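Local coordinates for GCN5-related N-acetyltransferase (Exiguobacterium sibiricum 255-15, PDB 3GY9), which binds coenzyme A and probably transfers an acyl group, most likely acetyl, to an acceptor that remains unidentified, at residues 40-45 with 66-71; 100-105 with 126-131; 104-109 with 143-148. All blocks are in the same frame, centred on the assembly; numbering follows the deposited sequence.

Contact 1: 40-45 with 66-71; sequences REESFQ and GYMKQS
At the edge of the F44 ring, near its plane, lies the carbonyl oxygen of Y67, with F44 CD1 3.4 Å from Y67 O. The selenium of M68, a selenomethionine, comes to the same ring obliquely, neither squarely over the face nor in the plane: SE stands 4.4 Å from the centroid and 40° off the ring normal, a Met-aromatic contact. Its closest ring atom is CZ, 3.8 Å from M68 SE, while M68 CB and CG pass beside F44 CE1. The side chains of F44 and M68 thus cross at about a right angle. M68 holds CG between its backbone N and carbonyl carbon (chi1 63°), and a bend about CG-SE (chi3 -77°) swings the methyl toward E42, whose OE2 lies 3.7 Å from M68 CE. E42 reaches there with an extended chain and crosses M68 almost perpendicularly. Its carboxylate lies against the selenium and methyl of M68, while OE1 is anchored by a salt bridge to R80 of strand 76-84. With an alanine here, R80 is likely to lose its carboxylate mate, and a gap would probably open beside the M68 methyl. F44, at a positive phi, lies within the ST turn in which S43 OG accepts from Q45 N at 3.2 Å, a turn that helps fix the backbone from which the ring projects. A large flat side chain suits F44 because the ring is buried, also touching M51; a long, unbranched chain suits M68 because it can follow the ring and the acid together. The loop between helix 31-37 and strand 50-55 is thereby packed against strand 61-69 of the central sheet of the GNAT fold, away from the coenzyme A site.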
loop_
_atom_site.group_PDB
_atom_site.type_symbol
_atom_site.label_atom_id
_atom_site.label_comp_id
_atom_site.label_asym_id
_atom_site.label_seq_id
_atom_site.Cartn_x
_atom_site.Cartn_y
_atom_site.Cartn_z
ATOM N N ARG A 40 5.262 -13.670 -9.150
ATOM C CA ARG A 40 5.675 -15.053 -8.841
ATOM C C ARG A 40 6.671 -15.119 -7.700
ATOM O O ARG A 40 6.613 -16.037 -6.875
ATOM C CB ARG A 40 6.252 -15.752 -10.077
ATOM C CG ARG A 40 5.194 -15.995 -11.145
ATOM C CD ARG A 40 5.794 -16.526 -12.417
ATOM N NE ARG A 40 6.806 -15.606 -12.935
ATOM C CZ ARG A 40 7.930 -15.980 -13.550
ATOM N NH1 ARG A 40 8.207 -17.253 -13.746
ATOM N NH2 ARG A 40 8.783 -15.057 -13.974
ATOM N N GLU A 41 7.579 -14.147 -7.655
ATOM C CA GLU A 41 8.605 -14.080 -6.628
ATOM C C GLU A 41 8.096 -13.397 -5.363
ATOM O O GLU A 41 8.407 -13.840 -4.244
ATOM C CB GLU A 41 9.815 -13.314 -7.160
ATOM C CG GLU A 41 10.430 -13.924 -8.400
ATOM N N GLU A 42 7.382 -12.283 -5.532
ATOM C CA GLU A 42 6.825 -11.538 -4.406
ATOM C C GLU A 42 5.332 -11.577 -4.606
ATOM O O GLU A 42 4.754 -10.729 -5.281
ATOM C CB GLU A 42 7.399 -10.119 -4.346
ATOM C CG GLU A 42 8.876 -10.127 -4.005
ATOM C CD GLU A 42 9.520 -8.756 -3.861
ATOM O OE1 GLU A 42 9.015 -7.767 -4.434
ATOM O OE2 GLU A 42 10.579 -8.681 -3.214
ATOM N N SER A 43 4.728 -12.615 -4.049
ATOM C CA SER A 43 3.338 -12.956 -4.294
ATOM C C SER A 43 2.375 -12.289 -3.317
ATOM O O SER A 43 1.164 -12.304 -3.552
ATOM C CB SER A 43 3.160 -14.477 -4.168
ATOM O OG SER A 43 3.265 -14.900 -2.815
ATOM N N PHE A 44 2.900 -11.764 -2.213
ATOM C CA PHE A 44 2.060 -11.207 -1.142
ATOM C C PHE A 44 1.050 -12.233 -0.588
ATOM O O PHE A 44 0.006 -11.833 -0.052
ATOM C CB PHE A 44 1.361 -9.919 -1.640
ATOM C CG PHE A 44 2.329 -8.814 -1.954
ATOM C CD1 PHE A 44 2.752 -7.930 -0.974
ATOM C CD2 PHE A 44 2.880 -8.696 -3.225
ATOM C CE1 PHE A 44 3.687 -6.943 -1.251
ATOM C CE2 PHE A 44 3.820 -7.713 -3.490
ATOM C CZ PHE A 44 4.216 -6.846 -2.519
ATOM N N GLN A 45 1.366 -13.524 -0.693
ATOM C CA GLN A 45 0.493 -14.593 -0.220
ATOM C C GLN A 45 1.016 -15.242 1.060
ATOM O O GLN A 45 0.304 -16.034 1.665
ATOM C CB GLN A 45 0.336 -15.687 -1.279
ATOM C CG GLN A 45 -0.271 -15.219 -2.602
ATOM C CD GLN A 45 -1.585 -14.479 -2.417
ATOM O OE1 GLN A 45 -2.558 -15.035 -1.889
ATOM N NE2 GLN A 45 -1.626 -13.229 -2.842
ATOM N N GLY A 66 -0.246 -2.714 -0.433
ATOM C CA GLY A 66 -0.061 -3.798 0.495
ATOM C C GLY A 66 1.181 -3.633 1.304
ATOM O O GLY A 66 1.705 -2.536 1.446
ATOM N N TYR A 67 1.641 -4.747 1.855
ATOM C CA TYR A 67 2.827 -4.742 2.705
ATOM C C TYR A 67 3.519 -6.090 2.667
ATOM O O TYR A 67 2.927 -7.118 2.322
ATOM C CB TYR A 67 2.448 -4.386 4.157
ATOM C CG TYR A 67 1.668 -5.468 4.842
ATOM C CD1 TYR A 67 0.271 -5.516 4.762
ATOM C CD2 TYR A 67 2.314 -6.465 5.566
ATOM C CE1 TYR A 67 -0.450 -6.535 5.385
ATOM C CE2 TYR A 67 1.596 -7.498 6.180
ATOM C CZ TYR A 67 0.208 -7.521 6.083
ATOM O OH TYR A 67 -0.480 -8.561 6.705
HETATM N N MSE A 68 4.799 -6.066 3.007
HETATM C CA MSE A 68 5.588 -7.267 3.165
HETATM C C MSE A 68 6.808 -6.950 4.028
HETATM O O MSE A 68 6.975 -5.834 4.498
HETATM C CB MSE A 68 5.985 -7.837 1.797
HETATM C CG MSE A 68 6.875 -6.938 0.970
HETATM SE SE MSE A 68 7.449 -7.745 -0.705
HETATM C CE MSE A 68 8.798 -8.893 0.027
ATOM N N LYS A 69 7.649 -7.948 4.262
ATOM C CA LYS A 69 8.810 -7.741 5.084
ATOM C C LYS A 69 9.781 -6.767 4.429
ATOM O O LYS A 69 10.040 -6.854 3.232
ATOM C CB LYS A 69 9.498 -9.086 5.335
ATOM C CG LYS A 69 10.606 -8.987 6.352
ATOM C CD LYS A 69 11.330 -10.312 6.553
ATOM C CE LYS A 69 12.591 -10.124 7.392
ATOM N NZ LYS A 69 13.551 -9.153 6.762
ATOM N N GLN A 70 10.331 -5.847 5.226
ATOM C CA GLN A 70 11.412 -4.971 4.771
ATOM C C GLN A 70 12.701 -5.745 4.835
ATOM O O GLN A 70 13.075 -6.232 5.880
ATOM C CB GLN A 70 11.507 -3.724 5.642
ATOM C CG GLN A 70 12.751 -2.856 5.388
ATOM C CD GLN A 70 12.782 -2.264 4.003
ATOM O OE1 GLN A 70 11.812 -1.694 3.529
ATOM N NE2 GLN A 70 13.920 -2.394 3.335
ATOM N N SER A 71 13.372 -5.870 3.703
ATOM C CA SER A 71 14.620 -6.612 3.647
ATOM C C SER A 71 15.680 -5.910 4.473
ATOM O O SER A 71 15.750 -4.677 4.500
ATOM C CB SER A 71 15.098 -6.743 2.205
ATOM O OG SER A 71 15.282 -5.468 1.622
#

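Contact 2: 100-105 with 126-131; sequences KIMSEA and LGFQLV
The helix 93-105 that follows the coenzyme A-binding turn of the GNAT fold is here packed against the chain leaving helix 120-125, where a Schellman motif with G127 at positive phi ends that helix and leads into strand 129-130. M102, a selenomethionine, bridges the two. It projects from the helix with CG anti to its carbonyl carbon (chi1 -66°), and the bend about its CG-SE bond (chi3 75°) turns the methyl to the F128 ring. M102 CE lies 3.7 Å from F128 CE1, and the selenium 3.9 Å from that same F128 CE1. Neither is squarely over the face or in the ring plane: SE is 5.1 Å from the centroid, 70° off the normal, an oblique Met-aromatic contact. The two side chains come from opposite directions and meet at their ends. The same methyl also approaches the backbone, M102 CE being 3.8 Å from L126 O, and the selenium faces the L126 side chain, with M102 SE 4.3 Å from L126 CB. L126 also lies close to T95, a coenzyme A-binding residue at the start of the same helix, so one leucine adjoins both this packing and the neighbourhood of the cofactor. G127 suits the turn, since at its positive phi a side chain would press on the carbonyl of L126. Both M102 and F128 also touch L140 of strand 138-141, and F128 touches I79, which places the contact between helix and sheet. No hydrogen bond crosses the contact; what joins the segments is van der Waals contact of the M102 end with the ring and with L126, so cohesion here depends on shape and burial, with the unbranched M102 able to adapt its end to both.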
loop_
_atom_site.group_PDB
_atom_site.type_symbol
_atom_site.label_atom_id
_atom_site.label_comp_id
_atom_site.label_asym_id
_atom_site.label_seq_id
_atom_site.Cartn_x
_atom_site.Cartn_y
_atom_site.Cartn_z
ATOM N N LYS A 100 -6.333 0.025 6.664
ATOM C CA LYS A 100 -6.422 -1.430 6.676
ATOM C C LYS A 100 -5.031 -2.072 6.711
ATOM O O LYS A 100 -4.765 -2.970 7.521
ATOM C CB LYS A 100 -7.216 -1.934 5.466
ATOM C CG LYS A 100 -7.526 -3.417 5.515
ATOM C CD LYS A 100 -8.463 -3.820 4.389
ATOM C CE LYS A 100 -8.792 -5.297 4.437
ATOM N NZ LYS A 100 -9.933 -5.592 5.374
ATOM N N ILE A 101 -4.153 -1.584 5.839
ATOM C CA ILE A 101 -2.777 -2.064 5.782
ATOM C C ILE A 101 -2.078 -1.906 7.126
ATOM O O ILE A 101 -1.435 -2.833 7.629
ATOM C CB ILE A 101 -1.987 -1.300 4.697
ATOM C CG1 ILE A 101 -2.463 -1.727 3.298
ATOM C CG2 ILE A 101 -0.484 -1.559 4.844
ATOM C CD1 ILE A 101 -1.956 -0.848 2.164
HETATM N N MSE A 102 -2.188 -0.724 7.718
HETATM C CA MSE A 102 -1.466 -0.412 8.958
HETATM C C MSE A 102 -1.953 -1.313 10.085
HETATM O O MSE A 102 -1.169 -1.899 10.830
HETATM C CB MSE A 102 -1.635 1.066 9.309
HETATM C CG MSE A 102 -0.973 1.934 8.282
HETATM SE SE MSE A 102 -1.561 3.771 8.383
HETATM C CE MSE A 102 -0.642 4.094 9.785
ATOM N N SER A 103 -3.262 -1.403 10.219
ATOM C CA SER A 103 -3.830 -2.182 11.298
ATOM C C SER A 103 -3.418 -3.660 11.210
ATOM O O SER A 103 -3.066 -4.282 12.230
ATOM C CB SER A 103 -5.344 -1.992 11.321
ATOM O OG SER A 103 -5.926 -2.700 12.387
ATOM N N GLU A 104 -3.416 -4.212 10.006
ATOM C CA GLU A 104 -3.037 -5.605 9.854
ATOM C C GLU A 104 -1.528 -5.795 9.993
ATOM O O GLU A 104 -1.089 -6.727 10.657
ATOM C CB GLU A 104 -3.506 -6.159 8.514
ATOM C CG GLU A 104 -3.207 -7.633 8.333
ATOM C CD GLU A 104 -3.794 -8.197 7.074
ATOM O OE1 GLU A 104 -5.038 -8.143 6.929
ATOM O OE2 GLU A 104 -3.015 -8.695 6.234
ATOM N N ALA A 105 -0.732 -4.937 9.361
ATOM C CA ALA A 105 0.695 -5.130 9.339
ATOM C C ALA A 105 1.307 -5.020 10.717
ATOM O O ALA A 105 2.303 -5.680 11.013
ATOM C CB ALA A 105 1.350 -4.135 8.386
ATOM N N LEU A 126 -1.441 10.412 8.162
ATOM C CA LEU A 126 -1.661 9.104 8.758
ATOM C C LEU A 126 -0.778 8.815 9.990
ATOM O O LEU A 126 -0.924 7.767 10.633
ATOM C CB LEU A 126 -1.416 8.031 7.717
ATOM C CG LEU A 126 -2.393 7.981 6.537
ATOM C CD1 LEU A 126 -1.817 7.101 5.426
ATOM C CD2 LEU A 126 -3.771 7.471 6.981
ATOM N N GLY A 127 0.161 9.711 10.278
ATOM C CA GLY A 127 1.015 9.587 11.454
ATOM C C GLY A 127 2.464 9.247 11.159
ATOM O O GLY A 127 3.278 9.215 12.081
ATOM N N PHE A 128 2.799 8.995 9.887
ATOM C CA PHE A 128 4.192 8.681 9.522
ATOM C C PHE A 128 5.119 9.875 9.685
ATOM O O PHE A 128 4.741 11.028 9.466
ATOM C CB PHE A 128 4.327 8.200 8.080
ATOM C CG PHE A 128 3.739 6.845 7.843
ATOM C CD1 PHE A 128 2.388 6.704 7.562
ATOM C CD2 PHE A 128 4.524 5.707 7.913
ATOM C CE1 PHE A 128 1.831 5.446 7.356
ATOM C CE2 PHE A 128 3.969 4.446 7.707
ATOM C CZ PHE A 128 2.620 4.324 7.439
ATOM N N GLN A 129 6.351 9.565 10.070
ATOM C CA GLN A 129 7.404 10.557 10.209
ATOM C C GLN A 129 8.255 10.577 8.953
ATOM O O GLN A 129 8.698 9.531 8.478
ATOM C CB GLN A 129 8.296 10.228 11.405
ATOM C CG GLN A 129 9.390 11.268 11.690
ATOM C CD GLN A 129 10.326 10.843 12.812
ATOM O OE1 GLN A 129 10.118 9.803 13.443
ATOM N NE2 GLN A 129 11.364 11.640 13.061
ATOM N N LEU A 130 8.474 11.768 8.417
ATOM C CA LEU A 130 9.390 11.961 7.306
ATOM C C LEU A 130 10.839 11.754 7.759
ATOM O O LEU A 130 11.281 12.334 8.760
ATOM C CB LEU A 130 9.190 13.363 6.735
ATOM C CG LEU A 130 10.018 13.759 5.525
ATOM C CD1 LEU A 130 9.618 12.976 4.306
ATOM C CD2 LEU A 130 9.863 15.257 5.265
ATOM N N VAL A 131 11.570 10.933 7.012
ATOM C CA VAL A 131 12.984 10.682 7.280
ATOM C C VAL A 131 13.819 10.866 6.028
ATOM O O VAL A 131 13.304 10.789 4.911
ATOM C CB VAL A 131 13.227 9.282 7.884
ATOM C CG1 VAL A 131 12.602 9.214 9.272
ATOM C CG2 VAL A 131 12.663 8.184 7.008
#

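Contact 3: 104-109 with 143-148; sequences EAFLTY and TAFADS
F106 and F145 meet closely, and almost all of the contact is theirs. CD2 of F106 rests over one face of the F145 ring, 3.4 Å above its plane and displaced toward the rim, with F106 CD2 likewise 3.4 Å from F145 CG. The next atom of F106, CE2, sits 3.5 Å from F145 CB, so one side of the F106 ring bears on the root of the F145 side chain as well as on the ring. The planes are inclined at 35° and the centroids lie 4.6 Å apart, an oblique pair that is neither a parallel stack nor edge-to-face. F145 takes up its position with CG anti to the backbone N (chi1 175°), which carries the ring out from helix 142-147 toward the turn. In the GNAT fold seen here, this joins the chain around the C-terminal part of helix 93-105 to the short C-terminal helix that follows strand 138-141, at a distance from the coenzyme A site. F106 is the buried partner: its ring touches L112 of strand 111-114, and the carbonyl oxygen of Y109 lies at its edge in the ring plane. Aromatic groups suit both places, since F145 offers a ring face on which one side of the F106 ring can bear, and neither needs a polar mate. The remainder of both segments is looser, with L107 and D147 exposed and the methyls of A144 and A146 making no contact with 104-109. What order the helix end has there is its own: S148 OG donates to A144 O at 3.2 Å, and S148 N bonds the same oxygen from the opposite face of its carbonyl plane. F145 itself remains partly exposed, unlike the buried F106.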
loop_
_atom_site.group_PDB
_atom_site.type_symbol
_atom_site.label_atom_id
_atom_site.label_comp_id
_atom_site.label_asym_id
_atom_site.label_seq_id
_atom_site.Cartn_x
_atom_site.Cartn_y
_atom_site.Cartn_z
ATOM N N GLU A 104 -3.416 -4.212 10.006
ATOM C CA GLU A 104 -3.037 -5.605 9.854
ATOM C C GLU A 104 -1.528 -5.795 9.993
ATOM O O GLU A 104 -1.089 -6.727 10.657
ATOM C CB GLU A 104 -3.506 -6.159 8.514
ATOM C CG GLU A 104 -3.207 -7.633 8.333
ATOM C CD GLU A 104 -3.794 -8.197 7.074
ATOM O OE1 GLU A 104 -5.038 -8.143 6.929
ATOM O OE2 GLU A 104 -3.015 -8.695 6.234
ATOM N N ALA A 105 -0.732 -4.937 9.361
ATOM C CA ALA A 105 0.695 -5.130 9.339
ATOM C C ALA A 105 1.307 -5.020 10.717
ATOM O O ALA A 105 2.303 -5.680 11.013
ATOM C CB ALA A 105 1.350 -4.135 8.386
ATOM N N PHE A 106 0.724 -4.176 11.557
ATOM C CA PHE A 106 1.227 -4.027 12.929
ATOM C C PHE A 106 0.956 -5.249 13.820
ATOM O O PHE A 106 1.407 -5.291 14.955
ATOM C CB PHE A 106 0.704 -2.729 13.584
ATOM C CG PHE A 106 1.510 -1.499 13.227
ATOM C CD1 PHE A 106 2.897 -1.472 13.395
ATOM C CD2 PHE A 106 0.895 -0.358 12.727
ATOM C CE1 PHE A 106 3.636 -0.344 13.086
ATOM C CE2 PHE A 106 1.644 0.776 12.425
ATOM C CZ PHE A 106 3.009 0.774 12.584
ATOM N N LEU A 107 0.236 -6.250 13.313
ATOM C CA LEU A 107 0.127 -7.528 14.020
ATOM C C LEU A 107 1.403 -8.342 13.880
ATOM O O LEU A 107 1.655 -9.224 14.698
ATOM C CB LEU A 107 -1.045 -8.360 13.494
ATOM C CG LEU A 107 -2.425 -7.766 13.719
ATOM C CD1 LEU A 107 -3.461 -8.553 12.920
ATOM C CD2 LEU A 107 -2.795 -7.729 15.199
ATOM N N THR A 108 2.188 -8.037 12.850
ATOM C CA THR A 108 3.419 -8.764 12.535
ATOM C C THR A 108 4.683 -7.949 12.787
ATOM O O THR A 108 5.672 -8.522 13.225
ATOM C CB THR A 108 3.398 -9.232 11.071
ATOM O OG1 THR A 108 2.292 -10.112 10.893
ATOM C CG2 THR A 108 4.646 -9.988 10.721
ATOM N N TYR A 109 4.631 -6.631 12.553
ATOM C CA TYR A 109 5.808 -5.757 12.542
ATOM C C TYR A 109 5.703 -4.679 13.618
ATOM O O TYR A 109 4.613 -4.239 13.971
ATOM C CB TYR A 109 6.011 -5.109 11.160
ATOM C CG TYR A 109 6.140 -6.149 10.059
ATOM C CD1 TYR A 109 7.300 -6.898 9.918
ATOM C CD2 TYR A 109 5.104 -6.380 9.177
ATOM C CE1 TYR A 109 7.429 -7.849 8.904
ATOM C CE2 TYR A 109 5.202 -7.348 8.168
ATOM C CZ TYR A 109 6.370 -8.087 8.053
ATOM O OH TYR A 109 6.482 -9.070 7.089
ATOM N N THR A 143 4.332 1.588 18.644
ATOM C CA THR A 143 3.985 2.293 19.875
ATOM C C THR A 143 3.297 3.621 19.555
ATOM O O THR A 143 2.335 3.994 20.217
ATOM C CB THR A 143 5.210 2.514 20.776
ATOM O OG1 THR A 143 6.257 3.113 20.017
ATOM C CG2 THR A 143 5.711 1.193 21.331
ATOM N N ALA A 144 3.747 4.307 18.506
ATOM C CA ALA A 144 3.110 5.547 18.077
ATOM C C ALA A 144 1.718 5.270 17.514
ATOM O O ALA A 144 0.753 5.968 17.830
ATOM C CB ALA A 144 3.965 6.255 17.048
ATOM N N PHE A 145 1.626 4.242 16.683
ATOM C CA PHE A 145 0.350 3.805 16.129
ATOM C C PHE A 145 -0.632 3.469 17.253
ATOM O O PHE A 145 -1.805 3.855 17.191
ATOM C CB PHE A 145 0.589 2.577 15.235
ATOM C CG PHE A 145 -0.663 1.952 14.686
ATOM C CD1 PHE A 145 -1.301 2.495 13.583
ATOM C CD2 PHE A 145 -1.206 0.803 15.269
ATOM C CE1 PHE A 145 -2.452 1.910 13.062
ATOM C CE2 PHE A 145 -2.358 0.221 14.752
ATOM C CZ PHE A 145 -2.975 0.781 13.653
ATOM N N ALA A 146 -0.153 2.747 18.262
ATOM C CA ALA A 146 -0.990 2.307 19.385
ATOM C C ALA A 146 -1.482 3.501 20.185
ATOM O O ALA A 146 -2.637 3.526 20.603
ATOM C CB ALA A 146 -0.225 1.364 20.292
ATOM N N ASP A 147 -0.607 4.481 20.401
ATOM C CA ASP A 147 -0.976 5.697 21.132
ATOM C C ASP A 147 -2.133 6.413 20.438
ATOM O O ASP A 147 -3.031 6.946 21.096
ATOM C CB ASP A 147 0.227 6.633 21.265
ATOM N N SER A 148 -2.123 6.388 19.109
ATOM C CA SER A 148 -3.218 6.942 18.315
ATOM C C SER A 148 -4.418 5.989 18.182
ATOM O O SER A 148 -5.407 6.332 17.530
ATOM C CB SER A 148 -2.706 7.307 16.921
ATOM O OG SER A 148 -1.508 8.054 17.010
#

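In the fold
Contact 2 is the buried one of the three; contacts 1 and 3 are partly buried, and contact 3 lies farthest from the centre of the chain. Contacts 2 and 3 share E104 and A105 and both use helix 93-105, their centres about 8 Å apart, and F145 also packs on M102 and S103. Contact 1 lies about 17 Å from contact 2, centre to centre, yet Y67 OH and E104 OE2 connect them by a probable hydrogen bond. Chemistry follows place: selenomethionine meets a phenylalanine in contacts 1 and 2, but only contact 1 adds a charged group, while contact 3 pairs two aromatic rings beside the C-terminal helix.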